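Local coordinates for protein haloacid dehalogenase/epoxide hydrolase family (Corynebacterium glutamicum ATCC 13032, PDB 2PR7) that is of unknown substrate but is probably a hydrolase of the haloacid dehalogenase superfamily, with a calcium ion bound at its likely active site, at residues G11-T16 / R21-L26; N33-V38 / G129-E134; A50-L55 / D62-S67; A79-A84 / L89-C94; V113-Q118 / V124-G129. All blocks are in the same frame, centred on the assembly; numbering follows the deposited sequence.

Contact 1 (G11-T16 / R21-L26); sequences GVLDGT and RRWRNL. With EDO (1,2-ethanediol), chain D.
One face of the Trp-23 indole carries CD2 of Leu-13, a single methyl set over the five-membered ring. Leu-13 CD2 is 3.5 Å from the centroid of that ring and 19° off its normal, a CH-pi contact. Leu-13 CG stands beside its backbone N (chi1 -62°), and the chain then runs on to lay CD2 over the indole. Val-12 CG1 comes in on the same side of the ring plane but outward of the benzo rim, 3.4 Å from Trp-23 CZ2. Val-12 O is 3.1 Å from Trp-23 NE1, but the angle is too poor for a hydrogen bond. Phe-120 packs edge-to-face with the same indole.

The second flat group is the guanidinium of Arg-24, which meets a 1,2-ethanediol at its edge. Arg-24 NE donates to the diol O1 at 3.0 Å, and NH2 adds a weak bond to the same oxygen. The other hydroxyl, O2, donates to Leu-13 O at 2.8 Å. The diol probably comes from the crystallisation liquor. It is also bonded to Gln-20 OE1.

In the loop, Gly-11 N donates to Asp-14 OD1, and Thr-16 caps the start of helix 17-32. The loop follows strand 4-7, the position where haloacid dehalogenase relatives carry the squiggle and flap, so it probably corresponds to that region. The side chain of Val-12 is about 5 Å from the bound calcium ion. The direct grip of loop on helix is thus apolar. The Trp-23 N-H is satisfied by Tyr-117 OH rather than by the loop carbonyl, and the polar link between the segments runs through the diol.

Contact 2 (N33-V38 / G129-E134); sequences NGVGTV and GLFGLE
Val-35 overlaps one side of the Phe-131 ring with both of its methyl groups. CG2 is the nearer to a ring atom, 3.5 Å from Phe-131 CD1. CG1 lies 4.2 Å from the ring centroid and off-centre, a loose CH-pi contact. With CG1 anti to the backbone N (chi1 172°) and CG2 beside it, the two methyls lie along the CD1-CE1 bond, CG2 by CD1 and CG1 by CE1. The two side chains meet at about a right angle. Leu-5 of strand 4-7 touches both of them, and Val-95 also touches Phe-131.

Nearer the surface, the amide of Asn-33 lies against a methyl of Leu-133. Asn-33 ND2 is 3.6 Å from Leu-133 CD2. The amide is held by a further set of bonds. ND2 donates to Ala-29 O in the preceding helix. It also donates to a water at 3.3 Å, and Glu-134 N donates to that water. Asn-33 OD1 accepts from a second water at 3.0 Å, which also bonds to Gly-132 O. No direct hydrogen bond crosses the contact, so water does the polar joining.

Both segments turn on glycines of positive phi after a helix. Gly-34 closes helix 17-32 with a Schellman motif, and Gly-132 ends helix 120-131. This is the layered alpha/beta packing of a Rossmann-like haloacid dehalogenase core, with the last helix laid against the central parallel sheet.

Contact 3 (A50-L55 / D62-S67); sequences APIREL and DKVLLS
Ile-52 meets Val-64 and Leu-66 within the beta-alpha-beta unit of strand 36-41, helix 50-57 and strand 63-66, and its CB points toward the last of these strands. From CB the chain forks. The short branch, CG2, stands anti to the backbone N and comes within 3.7 Å of Val-64 CG1. The long branch goes from CG1, beside the backbone N (chi1 -48°), out to CD1. There it meets the tip of Leu-66, with CD1 4.1 Å from Leu-66 CD2. One isoleucine thus spans two alternate residues of the strand that face the helix. Ile-39 of the neighbouring strand and Tyr-9 also touch it.

Helix 50-55 and strand 63-66 run roughly antiparallel, 150° between their directions, and their axes approach to 7.7 Å. Leu-65, between Val-64 and Leu-66 in the strand, turns to the other face of the sheet, and its backbone pairs with Ile-39 and Ser-41.

Arg-53 lies across the outer part of the contact. Its chain leaves anti to the backbone N and bends at chi3. The bend brings NH2 to 3.6 Å from Leu-66 CD1, so a methyl packs obliquely against the guanidinium. The polar needs of this group are met by other residues. NH2 forms a salt bridge with Glu-69, and NH1 donates to Gly-46 O. Leu-66 is the N-cap residue of the helix that carries Glu-69. Val-64 has a polar link of its own, from its backbone N to Glu-56 OE1. Its second methyl reaches the helix backbone: Val-64 CG2 lies 3.5 Å from Ile-52 O.

Contact 4 (A79-A84 / L89-C94); sequences AFQAAA and LPMRDC
This contact belongs to the helix-loop-strand link from helix 77-86 to strand 94-98, where Ala-84 meets the returning chain at Leu-89, Met-91 and Cys-94. Leu-89 N donates to Ala-84 O at 3.1 Å. The bond is almost straight at hydrogen, 176°, but the donor stands 46° above the carbonyl plane. The CB of Ala-84 is small enough to sit between several groups. Ala-84 CB is 3.3 Å from Leu-89 O. The same Ala-84 CB lies 3.7 Å from Met-91 CG, and it also touches Cys-94 SG.

Met-91 is selenomethionine. Its chain reaches back alongside the helix, extended as far as SE and then bent at chi3 (-56°). SE lies 4.1 Å from Phe-80 CB and 4.0 Å from Gln-81 CB. The terminal CE carries on toward the end of Gln-81. Phe-80 meets the selenium with its CB, while its ring leads away from this segment; the residue also touches Leu-40 and Leu-112.

Residues 91-93 form a short 3-10 turn, with Asp-93 N bonded to Pro-90 O. Cys-94 then enters the sheet, its side chain also touching Ile-6. A helix returning through a short loop to the next parallel strand is the recurring alpha/beta connection of a Rossmann-like fold.

Contact 5 (V113-Q118 / V124-G129); sequences VGVYYQ and VVEIVG
Glu-126 and Val-115 lie side by side, their chains sliding past each other in opposite directions. Glu-126 leaves its helix with CG beside the backbone N (chi1 -55°) and then runs out extended. The chain carries the carboxylate over the outer border of strand 113-116. Val-115 holds CG1 anti to the backbone N (chi1 174°), with CG2 beside that N. Both methyls therefore turn up toward the glutamate. Each lies 3.7 Å from Glu-126 OE1, so the oxygen rests over the fork of the valine. The methyl CG2 is also 4.2 Å from Glu-126 CB. Val-115 also packs on Ala-123 and Leu-130 of the same helix and on Val-95 and Val-97 of strand 94-98.

No direct hydrogen bond links the two segments. Waters take that place. One donates to Gly-114 O at 2.8 Å and to Glu-126 OE1 at 2.7 Å. A second accepts from Tyr-116 N at 2.9 Å and donates to Glu-126 OE1 as well. OE1 is thus gripped by two waters, one on a strand carbonyl and one on a strand N-H. OE2 makes a salt bridge with Arg-122.

Strand 113-116 is an outermost strand of the sheet. Its Val-115 backbone bonds inward to Leu-96 and Asp-98. Gly-114 O and Tyr-116 N instead use the waters held by Glu-126. The chemistry implies a hydrated edge: the carboxylate orders water along the strand, while Arg-122 probably balances its charge.

How the contacts relate
From the N terminus, contact 1 closes first, a short loop that folds the turn after strand 4-7 onto helix 17-32. Contact 2 then opens and joins the lead-in to strand 36-41 to the end of helix 120-131 and the turn after it, spanning most of the chain. Within that span contacts 3, 4 and 5 follow one another as small local closures, and none cross. Contact 5 shares Gly-129 with contact 2. Trp-23 of contact 1 reaches Tyr-117 and Ile-127 of contact 5. Contact 3 pairs with contact 2 through neighbouring strands, and contact 4 with contact 5 through Cys-94 and Val-113. Together they tie helices on both faces to one parallel sheet.

Contact 1 (G11-T16 / R21-L26)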
# COMPACT_ATOMS: atom_id res chain seq x y z
N GLY A 11 -2.68 5.77 9.40
CA GLY A 11 -3.78 4.87 9.66
C GLY A 11 -3.58 3.42 9.27
O GLY A 11 -4.46 2.56 9.55
N VAL A 12 -2.45 3.11 8.64
CA VAL A 12 -2.17 1.75 8.25
C VAL A 12 -0.80 1.34 8.77
O VAL A 12 -0.68 0.33 9.47
CB VAL A 12 -2.28 1.58 6.71
CG1 VAL A 12 -1.87 0.15 6.33
CG2 VAL A 12 -3.71 1.97 6.17
N LEU A 13 0.25 2.11 8.45
CA LEU A 13 1.64 1.74 8.72
C LEU A 13 2.22 2.50 9.89
O LEU A 13 3.39 2.32 10.25
CB LEU A 13 2.53 1.99 7.46
CG LEU A 13 2.16 1.18 6.21
CD1 LEU A 13 3.01 1.63 4.97
CD2 LEU A 13 2.32 -0.36 6.47
N ASP A 14 1.45 3.40 10.50
CA ASP A 14 1.98 4.22 11.57
C ASP A 14 1.35 3.98 12.95
O ASP A 14 1.30 4.89 13.77
CB ASP A 14 1.85 5.68 11.21
CG ASP A 14 0.44 6.11 11.10
OD1 ASP A 14 -0.52 5.30 11.04
OD2 ASP A 14 0.25 7.36 11.12
N GLY A 15 0.89 2.75 13.19
CA GLY A 15 0.24 2.35 14.42
C GLY A 15 1.19 2.01 15.53
O GLY A 15 2.29 2.54 15.63
N THR A 16 0.75 1.10 16.39
CA THR A 16 1.57 0.69 17.52
C THR A 16 2.85 0.00 17.01
O THR A 16 2.95 -0.43 15.85
CB THR A 16 0.84 -0.32 18.39
OG1 THR A 16 0.51 -1.50 17.62
CG2 THR A 16 -0.44 0.35 19.02
N ARG A 21 5.79 -3.75 13.53
CA ARG A 21 6.62 -4.99 13.38
C ARG A 21 5.92 -5.98 12.47
O ARG A 21 6.55 -6.64 11.62
CB ARG A 21 6.96 -5.62 14.74
CG ARG A 21 8.00 -4.87 15.59
CD ARG A 21 8.44 -5.65 16.83
NE ARG A 21 7.32 -5.95 17.76
CZ ARG A 21 6.99 -5.20 18.80
NH1 ARG A 21 7.60 -4.05 19.05
NH2 ARG A 21 5.99 -5.56 19.60
N ARG A 22 4.62 -6.19 12.69
CA ARG A 22 3.82 -7.10 11.86
C ARG A 22 3.80 -6.68 10.38
O ARG A 22 4.01 -7.47 9.49
CB ARG A 22 2.41 -7.34 12.45
CG ARG A 22 2.40 -8.05 13.75
CD ARG A 22 0.99 -8.20 14.24
NE ARG A 22 0.24 -9.23 13.52
CZ ARG A 22 -1.02 -9.54 13.81
NH1 ARG A 22 -1.63 -8.88 14.78
NH2 ARG A 22 -1.68 -10.49 13.13
N TRP A 23 3.69 -5.40 10.14
CA TRP A 23 3.70 -4.88 8.77
C TRP A 23 5.06 -5.06 8.14
O TRP A 23 5.14 -5.43 6.99
CB TRP A 23 3.37 -3.41 8.82
CG TRP A 23 1.93 -3.16 8.49
CD1 TRP A 23 0.97 -2.69 9.31
CD2 TRP A 23 1.28 -3.45 7.22
NE1 TRP A 23 -0.23 -2.61 8.63
CE2 TRP A 23 -0.07 -3.06 7.35
CE3 TRP A 23 1.74 -3.94 5.99
CZ2 TRP A 23 -0.99 -3.16 6.29
CZ3 TRP A 23 0.84 -4.04 4.94
CH2 TRP A 23 -0.54 -3.68 5.09
N ARG A 24 6.13 -4.87 8.91
CA ARG A 24 7.47 -5.01 8.35
C ARG A 24 7.74 -6.44 7.93
O ARG A 24 8.30 -6.70 6.88
CB ARG A 24 8.53 -4.51 9.32
CG ARG A 24 8.59 -2.99 9.32
CD ARG A 24 9.63 -2.48 10.24
NE ARG A 24 9.63 -1.01 10.24
CZ ARG A 24 10.61 -0.25 9.75
NH1 ARG A 24 11.73 -0.79 9.26
NH2 ARG A 24 10.47 1.07 9.80
N ASN A 25 7.25 -7.39 8.71
CA ASN A 25 7.41 -8.77 8.39
C ASN A 25 6.55 -9.14 7.16
O ASN A 25 7.00 -9.89 6.29
CB ASN A 25 7.06 -9.63 9.63
CG ASN A 25 7.23 -11.08 9.39
OD1 ASN A 25 8.34 -11.53 9.09
ND2 ASN A 25 6.15 -11.84 9.50
N LEU A 26 5.35 -8.63 7.11
CA LEU A 26 4.48 -8.89 5.99
C LEU A 26 5.08 -8.32 4.68
O LEU A 26 5.17 -9.01 3.68
CB LEU A 26 3.11 -8.30 6.26
CG LEU A 26 2.01 -8.47 5.23
CD1 LEU A 26 1.76 -9.97 4.99
CD2 LEU A 26 0.77 -7.74 5.72
C1 EDO D . 6.71 0.97 9.01
O1 EDO D . 7.29 0.82 10.31
C2 EDO D . 5.89 -0.28 8.81
O2 EDO D . 4.66 -0.10 9.53

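Contact 2 (N33-V38 / G129-E134)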
# COMPACT_ATOMS: atom_id res chain seq x y z
N ASN A 33 8.51 -12.75 -2.26
CA ASN A 33 7.65 -13.41 -3.22
C ASN A 33 7.55 -12.62 -4.57
O ASN A 33 6.83 -13.01 -5.47
CB ASN A 33 6.25 -13.65 -2.62
CG ASN A 33 6.17 -14.89 -1.74
OD1 ASN A 33 5.69 -15.95 -2.17
ND2 ASN A 33 6.62 -14.77 -0.50
N GLY A 34 8.31 -11.54 -4.71
CA GLY A 34 8.26 -10.74 -5.93
C GLY A 34 7.13 -9.74 -6.03
O GLY A 34 6.86 -9.23 -7.10
N VAL A 35 6.44 -9.48 -4.93
CA VAL A 35 5.34 -8.52 -4.96
C VAL A 35 5.91 -7.13 -4.96
O VAL A 35 6.74 -6.82 -4.15
CB VAL A 35 4.45 -8.74 -3.74
CG1 VAL A 35 3.37 -7.61 -3.62
CG2 VAL A 35 3.78 -10.10 -3.85
N GLY A 36 5.51 -6.27 -5.89
CA GLY A 36 5.91 -4.88 -5.85
C GLY A 36 5.10 -4.11 -4.81
O GLY A 36 3.94 -4.39 -4.60
N THR A 37 5.75 -3.17 -4.14
CA THR A 37 5.14 -2.48 -3.02
C THR A 37 5.26 -0.98 -3.16
O THR A 37 6.34 -0.46 -3.44
CB THR A 37 5.75 -2.92 -1.67
OG1 THR A 37 7.19 -2.80 -1.68
CG2 THR A 37 5.38 -4.36 -1.43
N VAL A 38 4.13 -0.29 -3.00
CA VAL A 38 4.07 1.16 -3.07
C VAL A 38 3.27 1.70 -1.90
O VAL A 38 2.22 1.16 -1.56
CB VAL A 38 3.38 1.66 -4.36
CG1 VAL A 38 3.44 3.19 -4.44
CG2 VAL A 38 4.03 1.09 -5.53
N GLY A 129 -3.84 -14.09 1.79
CA GLY A 129 -4.58 -14.94 0.85
C GLY A 129 -4.41 -14.49 -0.60
O GLY A 129 -4.21 -15.32 -1.48
N LEU A 130 -4.47 -13.20 -0.83
CA LEU A 130 -4.35 -12.61 -2.16
C LEU A 130 -2.99 -12.86 -2.79
O LEU A 130 -2.88 -13.10 -3.98
CB LEU A 130 -4.65 -11.13 -2.08
CG LEU A 130 -6.13 -10.77 -2.02
CD1 LEU A 130 -6.29 -9.31 -1.50
CD2 LEU A 130 -6.88 -11.01 -3.34
N PHE A 131 -1.95 -12.82 -1.96
CA PHE A 131 -0.57 -12.97 -2.45
C PHE A 131 -0.01 -14.37 -2.28
O PHE A 131 1.07 -14.65 -2.80
CB PHE A 131 0.33 -11.89 -1.80
CG PHE A 131 -0.01 -10.52 -2.28
CD1 PHE A 131 0.28 -10.17 -3.59
CD2 PHE A 131 -0.65 -9.61 -1.49
CE1 PHE A 131 -0.07 -8.91 -4.07
CE2 PHE A 131 -1.00 -8.35 -1.98
CZ PHE A 131 -0.69 -8.01 -3.27
N GLY A 132 -0.74 -15.26 -1.60
CA GLY A 132 -0.29 -16.65 -1.39
C GLY A 132 0.91 -16.79 -0.52
O GLY A 132 1.70 -17.69 -0.73
N LEU A 133 1.01 -15.93 0.48
CA LEU A 133 2.12 -15.94 1.40
C LEU A 133 1.94 -17.10 2.38
O LEU A 133 0.81 -17.51 2.68
CB LEU A 133 2.23 -14.60 2.13
CG LEU A 133 2.25 -13.34 1.28
CD1 LEU A 133 2.41 -12.15 2.20
CD2 LEU A 133 3.36 -13.37 0.19
N GLU A 134 3.06 -17.62 2.86
CA GLU A 134 3.05 -18.77 3.73
C GLU A 134 3.34 -18.33 5.17
O GLU A 134 4.19 -17.49 5.41
CB GLU A 134 4.05 -19.82 3.24
CG GLU A 134 3.53 -20.72 2.11
O HOH W 1 5.73 -16.56 2.10
O HOH W 2 4.88 -18.22 -0.43

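Contact 3 (A50-L55 / D62-S67)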
# COMPACT_ATOMS: atom_id res chain seq x y z
N ALA A 50 9.36 13.10 5.41
CA ALA A 50 10.63 12.33 5.44
C ALA A 50 10.49 10.95 6.12
O ALA A 50 11.09 10.00 5.62
CB ALA A 50 11.84 13.13 6.07
N PRO A 51 9.71 10.84 7.21
CA PRO A 51 9.50 9.51 7.80
C PRO A 51 8.92 8.52 6.83
O PRO A 51 9.26 7.33 6.88
CB PRO A 51 8.52 9.78 8.96
CG PRO A 51 8.79 11.19 9.34
CD PRO A 51 9.01 11.87 8.00
N ILE A 52 8.03 8.97 5.95
CA ILE A 52 7.40 8.08 5.00
C ILE A 52 8.39 7.71 3.92
O ILE A 52 8.59 6.54 3.57
CB ILE A 52 6.14 8.68 4.37
CG1 ILE A 52 5.21 9.31 5.43
CG2 ILE A 52 5.44 7.62 3.45
CD1 ILE A 52 3.95 9.89 4.89
N ARG A 53 9.03 8.73 3.37
CA ARG A 53 10.01 8.51 2.30
C ARG A 53 11.17 7.60 2.70
O ARG A 53 11.70 6.88 1.86
CB ARG A 53 10.55 9.87 1.85
CG ARG A 53 11.26 9.85 0.52
CD ARG A 53 11.62 11.27 0.11
NE ARG A 53 10.45 12.13 -0.15
CZ ARG A 53 9.99 13.11 0.65
NH1 ARG A 53 10.58 13.45 1.81
NH2 ARG A 53 8.94 13.78 0.24
N GLU A 54 11.56 7.63 3.98
CA GLU A 54 12.59 6.75 4.52
C GLU A 54 12.31 5.28 4.27
O GLU A 54 13.22 4.48 4.13
CB GLU A 54 12.74 6.98 6.02
N LEU A 55 11.04 4.91 4.23
CA LEU A 55 10.66 3.54 3.93
C LEU A 55 11.04 3.12 2.52
O LEU A 55 11.32 1.95 2.27
CB LEU A 55 9.15 3.36 4.19
CG LEU A 55 8.73 3.62 5.62
CD1 LEU A 55 7.22 3.51 5.81
CD2 LEU A 55 9.44 2.65 6.53
N ASP A 62 9.13 -0.53 -2.28
CA ASP A 62 9.75 -0.17 -3.56
C ASP A 62 9.64 1.32 -3.84
O ASP A 62 10.60 1.94 -4.33
CB ASP A 62 9.15 -0.94 -4.72
CG ASP A 62 9.49 -2.40 -4.67
OD1 ASP A 62 10.69 -2.73 -4.54
OD2 ASP A 62 8.57 -3.22 -4.75
N LYS A 63 8.47 1.90 -3.54
CA LYS A 63 8.24 3.29 -3.87
C LYS A 63 7.30 3.97 -2.87
O LYS A 63 6.39 3.35 -2.38
CB LYS A 63 7.60 3.38 -5.23
CG LYS A 63 8.36 2.74 -6.38
CD LYS A 63 9.50 3.60 -6.86
CE LYS A 63 10.09 3.02 -8.13
NZ LYS A 63 10.23 1.54 -8.03
N VAL A 64 7.49 5.27 -2.69
CA VAL A 64 6.60 6.10 -1.91
C VAL A 64 6.08 7.22 -2.83
O VAL A 64 6.87 7.96 -3.45
CB VAL A 64 7.36 6.70 -0.69
CG1 VAL A 64 6.57 7.85 -0.05
CG2 VAL A 64 7.66 5.61 0.37
N LEU A 65 4.76 7.34 -2.89
CA LEU A 65 4.08 8.38 -3.67
C LEU A 65 3.20 9.22 -2.73
O LEU A 65 2.39 8.66 -1.98
CB LEU A 65 3.19 7.80 -4.79
CG LEU A 65 3.90 7.13 -5.96
CD1 LEU A 65 2.86 6.69 -7.01
CD2 LEU A 65 4.93 8.04 -6.56
N LEU A 66 3.32 10.55 -2.78
CA LEU A 66 2.60 11.44 -1.89
C LEU A 66 1.78 12.40 -2.74
O LEU A 66 2.32 13.05 -3.66
CB LEU A 66 3.60 12.24 -1.06
CG LEU A 66 4.54 11.33 -0.25
CD1 LEU A 66 5.85 11.95 0.30
CD2 LEU A 66 3.76 10.65 0.91
N SER A 67 0.49 12.47 -2.46
CA SER A 67 -0.41 13.31 -3.26
C SER A 67 0.10 14.76 -3.45
O SER A 67 -0.05 15.31 -4.53
CB SER A 67 -1.78 13.33 -2.61
OG SER A 67 -1.73 13.90 -1.31

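Contact 4 (A79-A84 / L89-C94)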
# COMPACT_ATOMS: atom_id res chain seq x y z
N ALA A 79 -4.40 8.69 -9.26
CA ALA A 79 -3.54 8.42 -8.12
C ALA A 79 -3.23 6.93 -8.14
O ALA A 79 -2.07 6.52 -7.99
CB ALA A 79 -4.24 8.82 -6.84
N PHE A 80 -4.25 6.09 -8.28
CA PHE A 80 -4.00 4.63 -8.36
C PHE A 80 -3.14 4.23 -9.54
O PHE A 80 -2.24 3.38 -9.41
CB PHE A 80 -5.31 3.85 -8.33
CG PHE A 80 -6.16 4.15 -7.12
CD1 PHE A 80 -5.63 4.01 -5.86
CD2 PHE A 80 -7.45 4.61 -7.23
CE1 PHE A 80 -6.37 4.28 -4.74
CE2 PHE A 80 -8.19 4.90 -6.11
CZ PHE A 80 -7.63 4.75 -4.87
N GLN A 81 -3.40 4.88 -10.68
CA GLN A 81 -2.65 4.64 -11.91
C GLN A 81 -1.18 4.97 -11.71
O GLN A 81 -0.30 4.25 -12.20
CB GLN A 81 -3.22 5.48 -13.05
CG GLN A 81 -2.60 5.18 -14.42
CD GLN A 81 -2.91 3.80 -14.91
OE1 GLN A 81 -2.05 2.93 -14.91
NE2 GLN A 81 -4.15 3.57 -15.31
N ALA A 82 -0.90 6.05 -10.98
CA ALA A 82 0.48 6.46 -10.74
C ALA A 82 1.19 5.40 -9.90
O ALA A 82 2.36 5.06 -10.11
CB ALA A 82 0.52 7.82 -10.03
N ALA A 83 0.45 4.86 -8.91
CA ALA A 83 1.02 3.85 -8.03
C ALA A 83 1.34 2.56 -8.81
O ALA A 83 2.45 2.01 -8.71
CB ALA A 83 0.06 3.56 -6.91
N ALA A 84 0.39 2.15 -9.65
CA ALA A 84 0.55 0.97 -10.48
C ALA A 84 1.74 1.19 -11.43
O ALA A 84 2.66 0.33 -11.53
CB ALA A 84 -0.74 0.66 -11.24
N LEU A 89 3.08 -2.15 -13.26
CA LEU A 89 1.99 -3.12 -13.34
C LEU A 89 0.74 -2.41 -13.84
O LEU A 89 0.61 -1.21 -13.63
CB LEU A 89 1.68 -3.68 -11.95
CG LEU A 89 2.66 -4.70 -11.37
CD1 LEU A 89 2.28 -5.01 -9.90
CD2 LEU A 89 2.67 -6.00 -12.23
N PRO A 90 -0.20 -3.16 -14.44
CA PRO A 90 -1.56 -2.64 -14.65
C PRO A 90 -2.28 -2.56 -13.32
O PRO A 90 -1.98 -3.33 -12.43
CB PRO A 90 -2.24 -3.69 -15.54
CG PRO A 90 -1.39 -4.86 -15.53
CD PRO A 90 -0.04 -4.53 -14.96
N MSE A 91 -3.19 -1.60 -13.20
CA MSE A 91 -3.95 -1.42 -11.96
C MSE A 91 -4.68 -2.71 -11.56
O MSE A 91 -4.77 -3.03 -10.38
CB MSE A 91 -4.94 -0.26 -12.11
CG MSE A 91 -4.37 1.17 -12.02
SE MSE A 91 -5.73 2.52 -12.14
CE MSE A 91 -6.51 2.06 -13.76
N ARG A 92 -5.16 -3.47 -12.55
CA ARG A 92 -5.91 -4.70 -12.27
C ARG A 92 -5.06 -5.74 -11.53
O ARG A 92 -5.63 -6.59 -10.86
CB ARG A 92 -6.57 -5.31 -13.55
CG ARG A 92 -5.58 -5.92 -14.51
CD ARG A 92 -6.13 -6.15 -15.94
NE ARG A 92 -5.12 -5.73 -16.93
CZ ARG A 92 -5.32 -5.61 -18.24
NH1 ARG A 92 -6.49 -5.91 -18.80
NH2 ARG A 92 -4.30 -5.21 -19.01
N ASP A 93 -3.73 -5.64 -11.57
CA ASP A 93 -2.86 -6.58 -10.89
C ASP A 93 -2.48 -6.13 -9.49
O ASP A 93 -1.65 -6.73 -8.81
CB ASP A 93 -1.59 -6.86 -11.74
CG ASP A 93 -1.91 -7.64 -12.98
OD1 ASP A 93 -2.96 -8.33 -12.98
OD2 ASP A 93 -1.15 -7.54 -13.96
N CYS A 94 -3.09 -5.04 -9.04
CA CYS A 94 -2.73 -4.46 -7.74
C CYS A 94 -3.86 -4.57 -6.75
O CYS A 94 -5.06 -4.44 -7.13
CB CYS A 94 -2.34 -3.01 -7.87
SG CYS A 94 -0.92 -2.66 -8.94

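Contact 5 (V113-Q118 / V124-G129)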
# COMPACT_ATOMS: atom_id res chain seq x y z
N VAL A 113 -8.01 -4.65 -6.80
CA VAL A 113 -8.57 -5.39 -5.66
C VAL A 113 -8.44 -4.53 -4.40
O VAL A 113 -7.38 -4.03 -4.10
CB VAL A 113 -7.93 -6.79 -5.47
CG1 VAL A 113 -8.43 -7.40 -4.19
CG2 VAL A 113 -8.26 -7.69 -6.67
N GLY A 114 -9.53 -4.38 -3.66
CA GLY A 114 -9.55 -3.52 -2.49
C GLY A 114 -9.54 -4.29 -1.18
O GLY A 114 -10.27 -5.28 -1.05
N VAL A 115 -8.79 -3.79 -0.20
CA VAL A 115 -8.83 -4.32 1.15
C VAL A 115 -9.00 -3.17 2.10
O VAL A 115 -8.14 -2.27 2.17
CB VAL A 115 -7.55 -5.07 1.49
CG1 VAL A 115 -7.54 -5.50 3.01
CG2 VAL A 115 -7.37 -6.29 0.56
N TYR A 116 -10.13 -3.18 2.84
CA TYR A 116 -10.40 -2.16 3.86
C TYR A 116 -9.66 -2.48 5.15
O TYR A 116 -9.84 -3.54 5.72
CB TYR A 116 -11.89 -2.09 4.10
CG TYR A 116 -12.33 -1.11 5.15
CD1 TYR A 116 -11.93 0.21 5.11
CD2 TYR A 116 -13.16 -1.50 6.18
CE1 TYR A 116 -12.36 1.11 6.04
CE2 TYR A 116 -13.61 -0.58 7.12
CZ TYR A 116 -13.22 0.74 7.03
OH TYR A 116 -13.65 1.70 7.96
N TYR A 117 -8.83 -1.55 5.61
CA TYR A 117 -8.01 -1.72 6.81
C TYR A 117 -8.67 -1.05 7.97
O TYR A 117 -8.71 0.19 8.08
CB TYR A 117 -6.65 -1.08 6.61
CG TYR A 117 -5.65 -1.40 7.69
CD1 TYR A 117 -4.86 -2.54 7.60
CD2 TYR A 117 -5.45 -0.57 8.74
CE1 TYR A 117 -3.94 -2.82 8.54
CE2 TYR A 117 -4.52 -0.86 9.68
CZ TYR A 117 -3.77 -2.00 9.56
OH TYR A 117 -2.80 -2.32 10.49
N GLN A 118 -9.30 -1.86 8.80
CA GLN A 118 -9.80 -1.36 10.07
C GLN A 118 -9.01 -1.96 11.24
O GLN A 118 -8.78 -1.30 12.24
CB GLN A 118 -11.31 -1.63 10.16
CG GLN A 118 -11.99 -1.12 11.40
CD GLN A 118 -13.53 -1.19 11.26
OE1 GLN A 118 -14.07 -2.28 11.16
NE2 GLN A 118 -14.24 -0.03 11.34
N VAL A 124 -4.91 -8.68 7.44
CA VAL A 124 -3.82 -9.57 7.12
C VAL A 124 -4.30 -10.88 6.46
O VAL A 124 -3.63 -11.43 5.57
CB VAL A 124 -2.87 -9.83 8.32
CG1 VAL A 124 -3.54 -10.69 9.39
CG2 VAL A 124 -1.58 -10.48 7.83
N VAL A 125 -5.42 -11.39 6.90
CA VAL A 125 -5.98 -12.62 6.31
C VAL A 125 -6.17 -12.44 4.80
O VAL A 125 -5.82 -13.32 4.01
CB VAL A 125 -7.35 -12.96 6.96
CG1 VAL A 125 -8.04 -14.11 6.25
CG2 VAL A 125 -7.14 -13.34 8.38
N GLU A 126 -6.78 -11.31 4.41
CA GLU A 126 -7.01 -10.97 3.03
C GLU A 126 -5.71 -10.82 2.28
O GLU A 126 -5.56 -11.29 1.17
CB GLU A 126 -7.84 -9.70 2.93
CG GLU A 126 -9.16 -9.81 3.70
CD GLU A 126 -10.05 -8.63 3.49
OE1 GLU A 126 -10.09 -8.12 2.34
OE2 GLU A 126 -10.69 -8.20 4.47
N ILE A 127 -4.75 -10.09 2.86
CA ILE A 127 -3.54 -9.81 2.14
C ILE A 127 -2.80 -11.10 1.87
O ILE A 127 -2.32 -11.35 0.78
CB ILE A 127 -2.67 -8.76 2.91
CG1 ILE A 127 -3.40 -7.42 3.01
CG2 ILE A 127 -1.30 -8.62 2.24
CD1 ILE A 127 -2.84 -6.47 4.11
N VAL A 128 -2.59 -11.89 2.92
CA VAL A 128 -1.87 -13.12 2.82
C VAL A 128 -2.51 -14.06 1.81
O VAL A 128 -1.81 -14.70 1.02
CB VAL A 128 -1.77 -13.76 4.22
CG1 VAL A 128 -1.37 -15.20 4.10
CG2 VAL A 128 -0.77 -12.95 5.16
N GLY A 129 -3.84 -14.09 1.79
CA GLY A 129 -4.58 -14.94 0.85
C GLY A 129 -4.41 -14.49 -0.60
O GLY A 129 -4.21 -15.32 -1.48
O HOH W 3 -10.51 -7.98 -0.30
O HOH W 4 -11.70 -5.62 2.90
O HOH W 5 -10.21 -5.98 6.28